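PDB 6O43: Orf11 from Staphylococcus phage P68, which is a potential lysin that probably helps degrade the staphylococcal cell wall. Local coordinates for residues T62-N70 against P177-W188; Q106-D114 against V126-F134. All blocks are in the same frame, centred on the assembly; numbering follows the deposited sequence.

Contact 1: residues T62-N70 against P177-W188; sequences TLFAVYEKN and PFLDGANTILAW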
ATOM      1  N   THR A  62       8.863   4.029   5.237  1.00 49.64           N
ATOM      2  CA  THR A  62       7.809   3.551   6.125  1.00 48.40           C
ATOM      3  C   THR A  62       6.747   2.774   5.351  1.00 42.29           C
ATOM      4  O   THR A  62       6.346   1.677   5.755  1.00 43.49           O
ATOM      5  CB  THR A  62       7.181   4.730   6.872  1.00 50.29           C
ATOM      6  OG1 THR A  62       8.204   5.467   7.560  1.00 59.80           O
ATOM      7  CG2 THR A  62       6.149   4.235   7.873  1.00 47.92           C
ATOM      8  N   LEU A  63       6.278   3.330   4.232  1.00 41.17           N
ATOM      9  CA  LEU A  63       5.271   2.638   3.429  1.00 42.55           C
ATOM     10  C   LEU A  63       5.807   1.310   2.910  1.00 40.69           C
ATOM     11  O   LEU A  63       5.150   0.270   3.026  1.00 38.22           O
ATOM     12  CB  LEU A  63       4.814   3.519   2.266  1.00 41.66           C
ATOM     13  CG  LEU A  63       3.896   2.819   1.255  1.00 45.63           C
ATOM     14  CD1 LEU A  63       2.579   2.421   1.914  1.00 40.62           C
ATOM     15  CD2 LEU A  63       3.659   3.699   0.034  1.00 44.37           C
ATOM     16  N   PHE A  64       7.012   1.332   2.337  1.00 42.77           N
ATOM     17  CA  PHE A  64       7.626   0.116   1.814  1.00 36.40           C
ATOM     18  C   PHE A  64       7.689  -0.966   2.886  1.00 45.66           C
ATOM     19  O   PHE A  64       7.239  -2.100   2.674  1.00 43.74           O
ATOM     20  CB  PHE A  64       9.022   0.454   1.283  1.00 44.20           C
ATOM     21  CG  PHE A  64       9.631  -0.612   0.416  1.00 42.90           C
ATOM     22  CD1 PHE A  64       9.339  -0.662  -0.940  1.00 38.35           C
ATOM     23  CD2 PHE A  64      10.521  -1.537   0.948  1.00 41.18           C
ATOM     24  CE1 PHE A  64       9.897  -1.628  -1.750  1.00 40.53           C
ATOM     25  CE2 PHE A  64      11.090  -2.511   0.143  1.00 46.22           C
ATOM     26  CZ  PHE A  64      10.774  -2.555  -1.213  1.00 42.32           C
ATOM     27  N   ALA A  65       8.224  -0.621   4.060  1.00 44.63           N
ATOM     28  CA  ALA A  65       8.375  -1.598   5.134  1.00 42.79           C
ATOM     29  C   ALA A  65       7.023  -2.091   5.635  1.00 44.31           C
ATOM     30  O   ALA A  65       6.828  -3.293   5.851  1.00 39.27           O
ATOM     31  CB  ALA A  65       9.180  -0.992   6.285  1.00 38.68           C
ATOM     32  N   VAL A  66       6.078  -1.171   5.847  1.00 43.16           N
ATOM     33  CA  VAL A  66       4.775  -1.557   6.383  1.00 48.45           C
ATOM     34  C   VAL A  66       4.042  -2.482   5.416  1.00 45.59           C
ATOM     35  O   VAL A  66       3.376  -3.438   5.836  1.00 48.11           O
ATOM     36  CB  VAL A  66       3.940  -0.307   6.714  1.00 56.74           C
ATOM     37  CG1 VAL A  66       2.458  -0.635   6.667  1.00 60.82           C
ATOM     38  CG2 VAL A  66       4.324   0.231   8.083  1.00 60.54           C
ATOM     39  N   TYR A  67       4.147  -2.218   4.113  1.00 40.51           N
ATOM     40  CA  TYR A  67       3.491  -3.091   3.144  1.00 44.13           C
ATOM     41  C   TYR A  67       4.200  -4.434   3.034  1.00 47.09           C
ATOM     42  O   TYR A  67       3.548  -5.479   2.920  1.00 53.80           O
ATOM     43  CB  TYR A  67       3.408  -2.407   1.780  1.00 39.96           C
ATOM     44  CG  TYR A  67       2.078  -1.735   1.537  1.00 41.36           C
ATOM     45  CD1 TYR A  67       1.274  -1.346   2.601  1.00 42.84           C
ATOM     46  CD2 TYR A  67       1.610  -1.516   0.247  1.00 50.57           C
ATOM     47  CE1 TYR A  67       0.052  -0.739   2.388  1.00 50.46           C
ATOM     48  CE2 TYR A  67       0.385  -0.913   0.023  1.00 58.81           C
ATOM     49  CZ  TYR A  67      -0.392  -0.526   1.097  1.00 55.57           C
ATOM     50  OH  TYR A  67      -1.614   0.077   0.884  1.00 48.21           O
ATOM     51  N   GLU A  68       5.535  -4.434   3.066  1.00 45.98           N
ATOM     52  CA  GLU A  68       6.263  -5.696   3.034  1.00 39.96           C
ATOM     53  C   GLU A  68       5.925  -6.548   4.250  1.00 43.27           C
ATOM     54  O   GLU A  68       5.746  -7.767   4.136  1.00 53.42           O
ATOM     55  CB  GLU A  68       7.769  -5.441   2.952  1.00 39.57           C
ATOM     56  CG  GLU A  68       8.614  -6.707   2.879  1.00 38.78           C
ATOM     57  CD  GLU A  68       8.325  -7.541   1.639  1.00 42.37           C
ATOM     58  OE1 GLU A  68       7.746  -7.001   0.674  1.00 42.73           O
ATOM     59  OE2 GLU A  68       8.669  -8.743   1.633  1.00 45.97           O
ATOM     60  N   LYS A  69       5.816  -5.923   5.425  1.00 45.75           N
ATOM     61  CA  LYS A  69       5.462  -6.673   6.624  1.00 49.90           C
ATOM     62  C   LYS A  69       4.072  -7.286   6.504  1.00 54.47           C
ATOM     63  O   LYS A  69       3.864  -8.449   6.870  1.00 52.21           O
ATOM     64  CB  LYS A  69       5.549  -5.765   7.853  1.00 54.53           C
ATOM     65  CG  LYS A  69       5.198  -6.437   9.173  1.00 53.80           C
ATOM     66  CD  LYS A  69       3.726  -6.281   9.517  1.00 59.44           C
ATOM     67  CE  LYS A  69       3.375  -7.013  10.809  1.00 64.35           C
ATOM     68  NZ  LYS A  69       1.927  -6.870  11.157  1.00 60.06           N
ATOM     69  N   ASN A  70       3.108  -6.523   5.987  1.00 50.45           N
ATOM     70  CA  ASN A  70       1.735  -7.009   5.934  1.00 49.30           C
ATOM     71  C   ASN A  70       1.485  -7.922   4.739  1.00 53.85           C
ATOM     72  O   ASN A  70       0.588  -8.768   4.792  1.00 52.18           O
ATOM     73  CB  ASN A  70       0.767  -5.825   5.921  1.00 53.75           C
ATOM     74  CG  ASN A  70       0.782  -5.053   7.231  1.00 66.71           C
ATOM     75  OD1 ASN A  70       0.949  -5.633   8.303  1.00 73.61           O
ATOM     76  ND2 ASN A  70       0.613  -3.737   7.148  1.00 60.51           N
ATOM     77  N   PRO A 177      -5.232  -3.723   2.893  1.00 44.38           N
ATOM     78  CA  PRO A 177      -3.860  -3.221   3.069  1.00 48.35           C
ATOM     79  C   PRO A 177      -3.807  -1.827   3.669  1.00 44.47           C
ATOM     80  O   PRO A 177      -2.855  -1.515   4.394  1.00 47.13           O
ATOM     81  CB  PRO A 177      -3.289  -3.247   1.644  1.00 40.16           C
ATOM     82  CG  PRO A 177      -4.505  -3.145   0.750  1.00 40.11           C
ATOM     83  CD  PRO A 177      -5.593  -3.891   1.474  1.00 45.29           C
ATOM     84  N   PHE A 178      -4.807  -0.985   3.399  1.00 45.03           N
ATOM     85  CA  PHE A 178      -4.785   0.376   3.920  1.00 44.12           C
ATOM     86  C   PHE A 178      -5.008   0.394   5.428  1.00 50.60           C
ATOM     87  O   PHE A 178      -4.311   1.113   6.155  1.00 44.95           O
ATOM     88  CB  PHE A 178      -5.832   1.230   3.209  1.00 40.24           C
ATOM     89  CG  PHE A 178      -5.803   1.101   1.712  1.00 40.64           C
ATOM     90  CD1 PHE A 178      -4.643   1.373   1.003  1.00 40.01           C
ATOM     91  CD2 PHE A 178      -6.938   0.719   1.012  1.00 47.15           C
ATOM     92  CE1 PHE A 178      -4.610   1.256  -0.376  1.00 43.26           C
ATOM     93  CE2 PHE A 178      -6.916   0.602  -0.368  1.00 38.58           C
ATOM     94  CZ  PHE A 178      -5.749   0.872  -1.064  1.00 45.03           C
ATOM     95  N   LEU A 179      -5.971  -0.387   5.918  1.00 45.61           N
ATOM     96  CA  LEU A 179      -6.192  -0.459   7.358  1.00 44.60           C
ATOM     97  C   LEU A 179      -5.009  -1.114   8.061  1.00 49.97           C
ATOM     98  O   LEU A 179      -4.513  -0.602   9.072  1.00 57.43           O
ATOM     99  CB  LEU A 179      -7.485  -1.215   7.660  1.00 47.64           C
ATOM    100  CG  LEU A 179      -7.833  -1.343   9.146  1.00 49.95           C
ATOM    101  CD1 LEU A 179      -7.926   0.030   9.792  1.00 49.25           C
ATOM    102  CD2 LEU A 179      -9.128  -2.120   9.343  1.00 55.67           C
ATOM    103  N   ASP A 180      -4.547  -2.253   7.545  1.00 48.71           N
ATOM    104  CA  ASP A 180      -3.396  -2.919   8.147  1.00 52.24           C
ATOM    105  C   ASP A 180      -2.172  -2.010   8.152  1.00 51.03           C
ATOM    106  O   ASP A 180      -1.418  -1.976   9.132  1.00 48.92           O
ATOM    107  CB  ASP A 180      -3.099  -4.220   7.402  1.00 51.00           C
ATOM    108  CG  ASP A 180      -4.189  -5.259   7.586  1.00 59.89           C
ATOM    109  OD1 ASP A 180      -5.146  -4.990   8.341  1.00 64.16           O
ATOM    110  OD2 ASP A 180      -4.089  -6.346   6.979  1.00 59.39           O
ATOM    111  N   GLY A 181      -1.954  -1.276   7.060  1.00 44.26           N
ATOM    112  CA  GLY A 181      -0.827  -0.358   7.015  1.00 41.17           C
ATOM    113  C   GLY A 181      -0.926   0.723   8.072  1.00 48.28           C
ATOM    114  O   GLY A 181       0.044   1.011   8.780  1.00 52.91           O
ATOM    115  N   ALA A 182      -2.107   1.333   8.200  1.00 47.13           N
ATOM    116  CA  ALA A 182      -2.293   2.371   9.210  1.00 48.70           C
ATOM    117  C   ALA A 182      -2.062   1.828  10.614  1.00 56.07           C
ATOM    118  O   ALA A 182      -1.400   2.474  11.436  1.00 54.45           O
ATOM    119  CB  ALA A 182      -3.692   2.976   9.094  1.00 55.44           C
ATOM    120  N   ASN A 183      -2.596   0.638  10.909  1.00 57.95           N
ATOM    121  CA  ASN A 183      -2.449   0.072  12.247  1.00 52.92           C
ATOM    122  C   ASN A 183      -0.995  -0.266  12.555  1.00 53.85           C
ATOM    123  O   ASN A 183      -0.546  -0.113  13.698  1.00 61.73           O
ATOM    124  CB  ASN A 183      -3.332  -1.166  12.396  1.00 55.10           C
ATOM    125  CG  ASN A 183      -4.798  -0.819  12.551  1.00 61.41           C
ATOM    126  OD1 ASN A 183      -5.143   0.289  12.958  1.00 72.06           O
ATOM    127  ND2 ASN A 183      -5.670  -1.769  12.235  1.00 58.10           N
ATOM    128  N   THR A 184      -0.247  -0.737  11.557  1.00 49.80           N
ATOM    129  CA  THR A 184       1.164  -1.032  11.781  1.00 48.29           C
ATOM    130  C   THR A 184       1.953   0.245  12.038  1.00 56.18           C
ATOM    131  O   THR A 184       2.817   0.283  12.922  1.00 54.69           O
ATOM    132  CB  THR A 184       1.747  -1.791  10.592  1.00 45.71           C
ATOM    133  OG1 THR A 184       1.074  -3.050  10.452  1.00 48.39           O
ATOM    134  CG2 THR A 184       3.243  -2.030  10.797  1.00 49.81           C
ATOM    135  N   ILE A 185       1.657   1.306  11.286  1.00 50.09           N
ATOM    136  CA  ILE A 185       2.342   2.579  11.492  1.00 51.54           C
ATOM    137  C   ILE A 185       2.109   3.080  12.913  1.00 55.83           C
ATOM    138  O   ILE A 185       3.054   3.430  13.629  1.00 63.35           O
ATOM    139  CB  ILE A 185       1.888   3.603  10.438  1.00 49.34           C
ATOM    140  CG1 ILE A 185       2.570   3.304   9.102  1.00 49.68           C
ATOM    141  CG2 ILE A 185       2.178   5.024  10.899  1.00 51.82           C
ATOM    142  CD1 ILE A 185       1.834   3.863   7.894  1.00 46.22           C
ATOM    143  N   LEU A 186       0.847   3.112  13.345  1.00 59.03           N
ATOM    144  CA  LEU A 186       0.540   3.557  14.701  1.00 68.12           C
ATOM    145  C   LEU A 186       1.127   2.606  15.739  1.00 66.81           C
ATOM    146  O   LEU A 186       1.722   3.043  16.730  1.00 73.06           O
ATOM    147  CB  LEU A 186      -0.973   3.686  14.877  1.00 75.39           C
ATOM    148  CG  LEU A 186      -1.679   4.706  13.981  1.00 69.83           C
ATOM    149  CD1 LEU A 186      -3.180   4.471  13.987  1.00 65.39           C
ATOM    150  CD2 LEU A 186      -1.356   6.127  14.428  1.00 72.84           C
ATOM    151  N   ALA A 187       0.964   1.298  15.530  1.00 70.00           N
ATOM    152  CA  ALA A 187       1.544   0.329  16.453  1.00 63.66           C
ATOM    153  C   ALA A 187       3.039   0.563  16.633  1.00 67.53           C
ATOM    154  O   ALA A 187       3.586   0.345  17.722  1.00 64.87           O
ATOM    155  CB  ALA A 187       1.281  -1.091  15.954  1.00 60.57           C
ATOM    156  N   TRP A 188       3.713   1.016  15.580  1.00 64.95           N
ATOM    157  CA  TRP A 188       5.149   1.259  15.604  1.00 67.46           C
ATOM    158  C   TRP A 188       5.513   2.660  16.083  1.00 68.40           C
ATOM    159  O   TRP A 188       6.692   3.024  16.053  1.00 62.73           O
ATOM    160  CB  TRP A 188       5.741   1.021  14.214  1.00 63.21           C
ATOM    161  CG  TRP A 188       5.824  -0.419  13.824  1.00 57.51           C
ATOM    162  CD1 TRP A 188       5.507  -1.500  14.593  1.00 55.80           C
ATOM    163  CD2 TRP A 188       6.264  -0.937  12.564  1.00 51.34           C
ATOM    164  NE1 TRP A 188       5.721  -2.660  13.889  1.00 52.46           N
ATOM    165  CE2 TRP A 188       6.186  -2.341  12.640  1.00 50.75           C
ATOM    166  CE3 TRP A 188       6.715  -0.348  11.380  1.00 50.19           C
ATOM    167  CZ2 TRP A 188       6.542  -3.165  11.577  1.00 53.58           C
ATOM    168  CZ3 TRP A 188       7.066  -1.168  10.325  1.00 59.11           C
ATOM    169  CH2 TRP A 188       6.978  -2.562  10.431  1.00 59.37           C
TER
HETATM  170  O   HOH W   1      -0.469  -3.257   4.800  1.00 56.00           O
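V66 sets its two methyls against different parts of helix 177-187. With CG1 anti to the backbone N (chi1 155°), that methyl drives at the bare backbone of G181, 3.3 Å from its CA, while CG2 is turned toward the far end of the partner helix. There V66 CG2 meets CG1 of I185 at 3.7 Å, the two side chains crossing at about a right angle, and slides past T184 in the opposite direction. It also comes within 3.8 Å of W188 CZ3, approaching the indole at a slant. T184 CG2 lies 3.4 Å above the plane of the same indole, over its centre, so V66, T184 and W188 meet in one apolar cluster.

The segments 62-70 and 177-187, two helices of an all-helical domain, cross at 114°, their axes 9.3 Å apart, and the glycine lets their backbones come close where V66 faces it. Helices 3-11 and 23-30 cover the surrounding apolar side chains; F10, for instance, touches Y67, F178 and I185.

On one flank Y67 reaches to the start of helix 177-187: its OH comes 3.3 Å from F178 CD1, at a slant to that ring, and L63 CD1 sits over the centre of one face of the phenol. Toward the C-terminal end of 62-70 the contact turns polar. N70 ND2 donates to a water 2.6 Å away, which in turn donates to P177 O, while N70 OD1 takes K69 NZ nearly head-on, at 169° to its carbonyl. T184 turns its hydroxyl back on its own helix, OG1 donating to D180 O from the face opposite to that used by T184 N.

Contact 2: residues Q106-D114 against V126-F134; sequences QAGQPSWYD and VQRKGNADF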
ATOM      1  N   GLN A 106      -1.079   7.818 -11.834  1.00 37.15           N
ATOM      2  CA  GLN A 106      -1.853   7.314 -12.962  1.00 37.04           C
ATOM      3  C   GLN A 106      -3.253   7.921 -12.984  1.00 36.61           C
ATOM      4  O   GLN A 106      -3.831   8.255 -11.945  1.00 37.91           O
ATOM      5  CB  GLN A 106      -1.956   5.788 -12.906  1.00 35.96           C
ATOM      6  CG  GLN A 106      -2.814   5.275 -11.763  1.00 34.21           C
ATOM      7  CD  GLN A 106      -2.674   3.781 -11.547  1.00 40.07           C
ATOM      8  OE1 GLN A 106      -2.351   3.036 -12.472  1.00 43.78           O
ATOM      9  NE2 GLN A 106      -2.908   3.336 -10.315  1.00 37.21           N
ATOM     10  N   ALA A 107      -3.788   8.080 -14.188  1.00 37.48           N
ATOM     11  CA  ALA A 107      -5.210   8.339 -14.326  1.00 47.14           C
ATOM     12  C   ALA A 107      -5.996   7.086 -13.951  1.00 41.99           C
ATOM     13  O   ALA A 107      -5.468   5.972 -13.937  1.00 46.26           O
ATOM     14  CB  ALA A 107      -5.544   8.767 -15.755  1.00 45.97           C
ATOM     15  N   GLY A 108      -7.267   7.270 -13.632  1.00 40.76           N
ATOM     16  CA  GLY A 108      -8.109   6.127 -13.357  1.00 46.41           C
ATOM     17  C   GLY A 108      -9.368   6.512 -12.608  1.00 34.11           C
ATOM     18  O   GLY A 108      -9.671   7.687 -12.409  1.00 40.05           O
ATOM     19  N   GLN A 109     -10.099   5.475 -12.220  1.00 40.61           N
ATOM     20  CA  GLN A 109     -11.331   5.584 -11.455  1.00 40.88           C
ATOM     21  C   GLN A 109     -11.492   4.301 -10.661  1.00 37.67           C
ATOM     22  O   GLN A 109     -10.887   3.279 -11.009  1.00 42.30           O
ATOM     23  CB  GLN A 109     -12.545   5.807 -12.374  1.00 38.91           C
ATOM     24  CG  GLN A 109     -12.895   4.598 -13.240  1.00 38.15           C
ATOM     25  CD  GLN A 109     -13.876   4.935 -14.356  1.00 51.42           C
ATOM     26  OE1 GLN A 109     -13.886   6.057 -14.867  1.00 51.07           O
ATOM     27  NE2 GLN A 109     -14.701   3.964 -14.740  1.00 45.71           N
ATOM     28  N   PRO A 110     -12.282   4.317  -9.591  1.00 40.68           N
ATOM     29  CA  PRO A 110     -12.420   3.114  -8.765  1.00 38.17           C
ATOM     30  C   PRO A 110     -13.081   1.982  -9.537  1.00 48.83           C
ATOM     31  O   PRO A 110     -13.823   2.192 -10.500  1.00 42.48           O
ATOM     32  CB  PRO A 110     -13.293   3.579  -7.590  1.00 43.40           C
ATOM     33  CG  PRO A 110     -13.105   5.078  -7.540  1.00 41.53           C
ATOM     34  CD  PRO A 110     -12.981   5.472  -9.000  1.00 47.70           C
ATOM     35  N   SER A 111     -12.783   0.761  -9.096  1.00 42.81           N
ATOM     36  CA  SER A 111     -13.287  -0.466  -9.705  1.00 52.50           C
ATOM     37  C   SER A 111     -14.185  -1.158  -8.688  1.00 44.82           C
ATOM     38  O   SER A 111     -13.695  -1.724  -7.705  1.00 42.86           O
ATOM     39  CB  SER A 111     -12.131  -1.367 -10.134  1.00 48.71           C
ATOM     40  OG  SER A 111     -12.576  -2.687 -10.363  1.00 56.36           O
ATOM     41  N   TRP A 112     -15.496  -1.113  -8.919  1.00 39.92           N
ATOM     42  CA  TRP A 112     -16.450  -1.508  -7.891  1.00 41.27           C
ATOM     43  C   TRP A 112     -16.834  -2.982  -7.940  1.00 48.17           C
ATOM     44  O   TRP A 112     -17.461  -3.467  -6.991  1.00 46.42           O
ATOM     45  CB  TRP A 112     -17.704  -0.635  -7.986  1.00 42.89           C
ATOM     46  CG  TRP A 112     -17.404   0.806  -7.732  1.00 42.18           C
ATOM     47  CD1 TRP A 112     -17.330   1.804  -8.657  1.00 51.64           C
ATOM     48  CD2 TRP A 112     -17.103   1.405  -6.467  1.00 46.48           C
ATOM     49  NE1 TRP A 112     -17.016   2.996  -8.041  1.00 50.47           N
ATOM     50  CE2 TRP A 112     -16.872   2.775  -6.698  1.00 51.10           C
ATOM     51  CE3 TRP A 112     -17.016   0.917  -5.160  1.00 45.48           C
ATOM     52  CZ2 TRP A 112     -16.557   3.662  -5.669  1.00 50.57           C
ATOM     53  CZ3 TRP A 112     -16.702   1.800  -4.139  1.00 54.83           C
ATOM     54  CH2 TRP A 112     -16.478   3.156  -4.400  1.00 47.14           C
ATOM     55  N   TYR A 113     -16.466  -3.712  -8.993  1.00 40.79           N
ATOM     56  CA  TYR A 113     -16.757  -5.136  -9.054  1.00 37.46           C
ATOM     57  C   TYR A 113     -15.563  -5.889  -9.620  1.00 39.66           C
ATOM     58  O   TYR A 113     -14.765  -5.342 -10.383  1.00 45.80           O
ATOM     59  CB  TYR A 113     -18.016  -5.431  -9.891  1.00 40.52           C
ATOM     60  CG  TYR A 113     -17.871  -5.171 -11.374  1.00 41.89           C
ATOM     61  CD1 TYR A 113     -18.108  -3.910 -11.905  1.00 43.78           C
ATOM     62  CD2 TYR A 113     -17.510  -6.189 -12.245  1.00 48.77           C
ATOM     63  CE1 TYR A 113     -17.983  -3.667 -13.260  1.00 49.03           C
ATOM     64  CE2 TYR A 113     -17.386  -5.959 -13.603  1.00 57.24           C
ATOM     65  CZ  TYR A 113     -17.622  -4.694 -14.105  1.00 56.61           C
ATOM     66  OH  TYR A 113     -17.499  -4.458 -15.454  1.00 65.42           O
ATOM     67  N   ASP A 114     -15.456  -7.157  -9.230  1.00 46.72           N
ATOM     68  CA  ASP A 114     -14.357  -8.024  -9.646  1.00 44.72           C
ATOM     69  C   ASP A 114     -14.605  -8.488 -11.078  1.00 49.35           C
ATOM     70  O   ASP A 114     -15.468  -9.338 -11.325  1.00 45.67           O
ATOM     71  CB  ASP A 114     -14.239  -9.206  -8.686  1.00 46.31           C
ATOM     72  CG  ASP A 114     -13.163 -10.200  -9.095  1.00 59.13           C
ATOM     73  OD1 ASP A 114     -12.488  -9.979 -10.123  1.00 59.52           O
ATOM     74  OD2 ASP A 114     -12.991 -11.207  -8.374  1.00 64.45           O
ATOM     75  N   VAL A 126     -22.871   4.707  -2.547  1.00 61.46           N
ATOM     76  CA  VAL A 126     -21.493   4.463  -2.137  1.00 55.46           C
ATOM     77  C   VAL A 126     -20.552   4.633  -3.323  1.00 53.33           C
ATOM     78  O   VAL A 126     -19.484   5.247  -3.203  1.00 44.02           O
ATOM     79  CB  VAL A 126     -21.359   3.067  -1.503  1.00 49.79           C
ATOM     80  CG1 VAL A 126     -19.896   2.651  -1.450  1.00 51.20           C
ATOM     81  CG2 VAL A 126     -21.964   3.059  -0.107  1.00 50.41           C
ATOM     82  N   GLN A 127     -20.930   4.092  -4.484  1.00 53.22           N
ATOM     83  CA  GLN A 127     -20.117   4.277  -5.682  1.00 53.97           C
ATOM     84  C   GLN A 127     -19.970   5.755  -6.018  1.00 53.67           C
ATOM     85  O   GLN A 127     -18.876   6.215  -6.369  1.00 52.42           O
ATOM     86  CB  GLN A 127     -20.735   3.521  -6.862  1.00 45.95           C
ATOM     87  CG  GLN A 127     -20.754   2.005  -6.703  1.00 49.71           C
ATOM     88  CD  GLN A 127     -21.279   1.295  -7.939  1.00 51.78           C
ATOM     89  OE1 GLN A 127     -20.912   1.629  -9.066  1.00 45.28           O
ATOM     90  NE2 GLN A 127     -22.151   0.314  -7.733  1.00 47.30           N
ATOM     91  N   ARG A 128     -21.064   6.512  -5.915  1.00 50.07           N
ATOM     92  CA  ARG A 128     -21.012   7.945  -6.188  1.00 56.30           C
ATOM     93  C   ARG A 128     -19.998   8.641  -5.288  1.00 56.35           C
ATOM     94  O   ARG A 128     -19.153   9.408  -5.762  1.00 57.21           O
ATOM     95  CB  ARG A 128     -22.401   8.559  -6.012  1.00 58.06           C
ATOM     96  CG  ARG A 128     -23.371   8.220  -7.129  1.00 66.23           C
ATOM     97  CD  ARG A 128     -24.811   8.525  -6.739  1.00 74.69           C
ATOM     98  NE  ARG A 128     -24.916   9.634  -5.793  1.00 78.29           N
ATOM     99  CZ  ARG A 128     -24.657  10.903  -6.090  1.00 80.33           C
ATOM    100  NH1 ARG A 128     -24.258  11.228  -7.313  1.00 85.00           N
ATOM    101  NH2 ARG A 128     -24.786  11.845  -5.166  1.00 79.00           N
ATOM    102  N   LYS A 129     -20.073   8.389  -3.980  1.00 51.48           N
ATOM    103  CA  LYS A 129     -19.142   9.025  -3.055  1.00 54.29           C
ATOM    104  C   LYS A 129     -17.705   8.623  -3.360  1.00 49.17           C
ATOM    105  O   LYS A 129     -16.806   9.473  -3.377  1.00 49.30           O
ATOM    106  CB  LYS A 129     -19.519   8.674  -1.618  1.00 56.87           C
ATOM    107  CG  LYS A 129     -20.874   9.226  -1.213  1.00 62.95           C
ATOM    108  CD  LYS A 129     -21.415   8.557   0.036  1.00 72.59           C
ATOM    109  CE  LYS A 129     -22.866   8.951   0.264  1.00 72.71           C
ATOM    110  NZ  LYS A 129     -23.040  10.430   0.207  1.00 78.84           N
ATOM    111  N   GLY A 130     -17.474   7.336  -3.625  1.00 47.49           N
ATOM    112  CA  GLY A 130     -16.127   6.883  -3.937  1.00 47.92           C
ATOM    113  C   GLY A 130     -15.603   7.470  -5.234  1.00 50.70           C
ATOM    114  O   GLY A 130     -14.470   7.959  -5.297  1.00 44.45           O
ATOM    115  N   ASN A 131     -16.424   7.430  -6.287  1.00 45.67           N
ATOM    116  CA  ASN A 131     -16.029   8.031  -7.557  1.00 44.89           C
ATOM    117  C   ASN A 131     -15.672   9.501  -7.383  1.00 47.36           C
ATOM    118  O   ASN A 131     -14.672   9.976  -7.934  1.00 43.12           O
ATOM    119  CB  ASN A 131     -17.149   7.882  -8.589  1.00 40.89           C
ATOM    120  CG  ASN A 131     -17.390   6.443  -8.988  1.00 41.75           C
ATOM    121  OD1 ASN A 131     -16.546   5.575  -8.770  1.00 45.16           O
ATOM    122  ND2 ASN A 131     -18.542   6.186  -9.597  1.00 42.20           N
ATOM    123  N   ALA A 132     -16.478  10.237  -6.615  1.00 41.23           N
ATOM    124  CA  ALA A 132     -16.246  11.669  -6.455  1.00 43.71           C
ATOM    125  C   ALA A 132     -14.991  11.948  -5.633  1.00 55.92           C
ATOM    126  O   ALA A 132     -14.206  12.842  -5.973  1.00 44.38           O
ATOM    127  CB  ALA A 132     -17.468  12.323  -5.814  1.00 46.72           C
ATOM    128  N   ASP A 133     -14.791  11.207  -4.541  1.00 53.43           N
ATOM    129  CA  ASP A 133     -13.589  11.400  -3.736  1.00 45.97           C
ATOM    130  C   ASP A 133     -12.337  11.137  -4.558  1.00 44.91           C
ATOM    131  O   ASP A 133     -11.378  11.917  -4.520  1.00 46.21           O
ATOM    132  CB  ASP A 133     -13.613  10.490  -2.506  1.00 45.73           C
ATOM    133  CG  ASP A 133     -12.404  10.701  -1.606  1.00 47.09           C
ATOM    134  OD1 ASP A 133     -12.391  11.699  -0.860  1.00 48.29           O
ATOM    135  OD2 ASP A 133     -11.463   9.880  -1.666  1.00 52.03           O
ATOM    136  N   PHE A 134     -12.331  10.041  -5.317  1.00 41.48           N
ATOM    137  CA  PHE A 134     -11.147   9.698  -6.096  1.00 45.70           C
ATOM    138  C   PHE A 134     -10.862  10.753  -7.155  1.00 53.51           C
ATOM    139  O   PHE A 134      -9.699  11.104  -7.399  1.00 44.36           O
ATOM    140  CB  PHE A 134     -11.317   8.329  -6.750  1.00 42.47           C
ATOM    141  CG  PHE A 134     -10.047   7.793  -7.333  1.00 44.98           C
ATOM    142  CD1 PHE A 134      -9.117   7.160  -6.521  1.00 39.33           C
ATOM    143  CD2 PHE A 134      -9.766   7.946  -8.680  1.00 40.77           C
ATOM    144  CE1 PHE A 134      -7.939   6.671  -7.039  1.00 34.41           C
ATOM    145  CE2 PHE A 134      -8.586   7.462  -9.207  1.00 39.19           C
ATOM    146  CZ  PHE A 134      -7.668   6.824  -8.381  1.00 37.60           C
TER
HETATM  147  O   HOH W   2     -15.664   4.067 -11.128  1.00 43.85           O
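The indole of W112 lies along one side of helix 124-136, tightly packed by Q127, G130 and N131. Q127 CG sits over the five-membered ring, 3.7 Å from its centroid and 11° off the normal, a CH-pi contact. Q127 OE1 stays beside W112 CD1, while NE2 bonds to V122 O. P110 CB covers the opposite face, from within the same loop. At the rim, W112 CZ2 runs up to G130 CA at 3.7 Å; having no side chain, the glycine lets the ring edge meet the helix backbone. W112 NE1 then donates to N131 OD1 at 2.7 Å, nearly straight (161°) and in the indole plane, though tilted 29° from the amide carbonyl plane. The proline ring belongs to this close fit too, sliding alongside F134 with P110 CG 3.8 Å from F134 CB.

The fit relaxes at G108 and Q109, which are exposed. Here the edge of the F134 ring meets G108 O, 3.4 Å from CE2. A water donates both to P110 O (2.7 Å) and to N131 OD1, giving that oxygen a second donor.

V126, Q127, G130, N131 and F134 recur at intervals of one, three and four residues, so they form a single helical stripe. Helix 152-159 backs the loop through T155 and W156. In this all-helical fold the loop between helices 89-104 and 124-136 folds back and packs its P110 and W112 against the second of them.

The two contacts sit 23 Å apart between centres, with nearest atoms about 9 Å from each other, and share no helix. Contact 1 joins helices 61-71 and 177-187, about 8 Å from the centre of the chain, through segments 107 residues apart at their closest ends. Contact 2 is nested inside that span, a short-range fold-back of 106-114 onto helix 124-136 about 17 Å from the chain centre. Two elements connect them: helix 143-147 touches L63, Y67 and F178 and accepts from Q106 through R145 O, while helix 3-11 packs F10 into contact 1 just before H12, which bonds to D133. Contact 1 thus joins distant parts of the chain near its centre, whereas contact 2 is a local fold-back farther out.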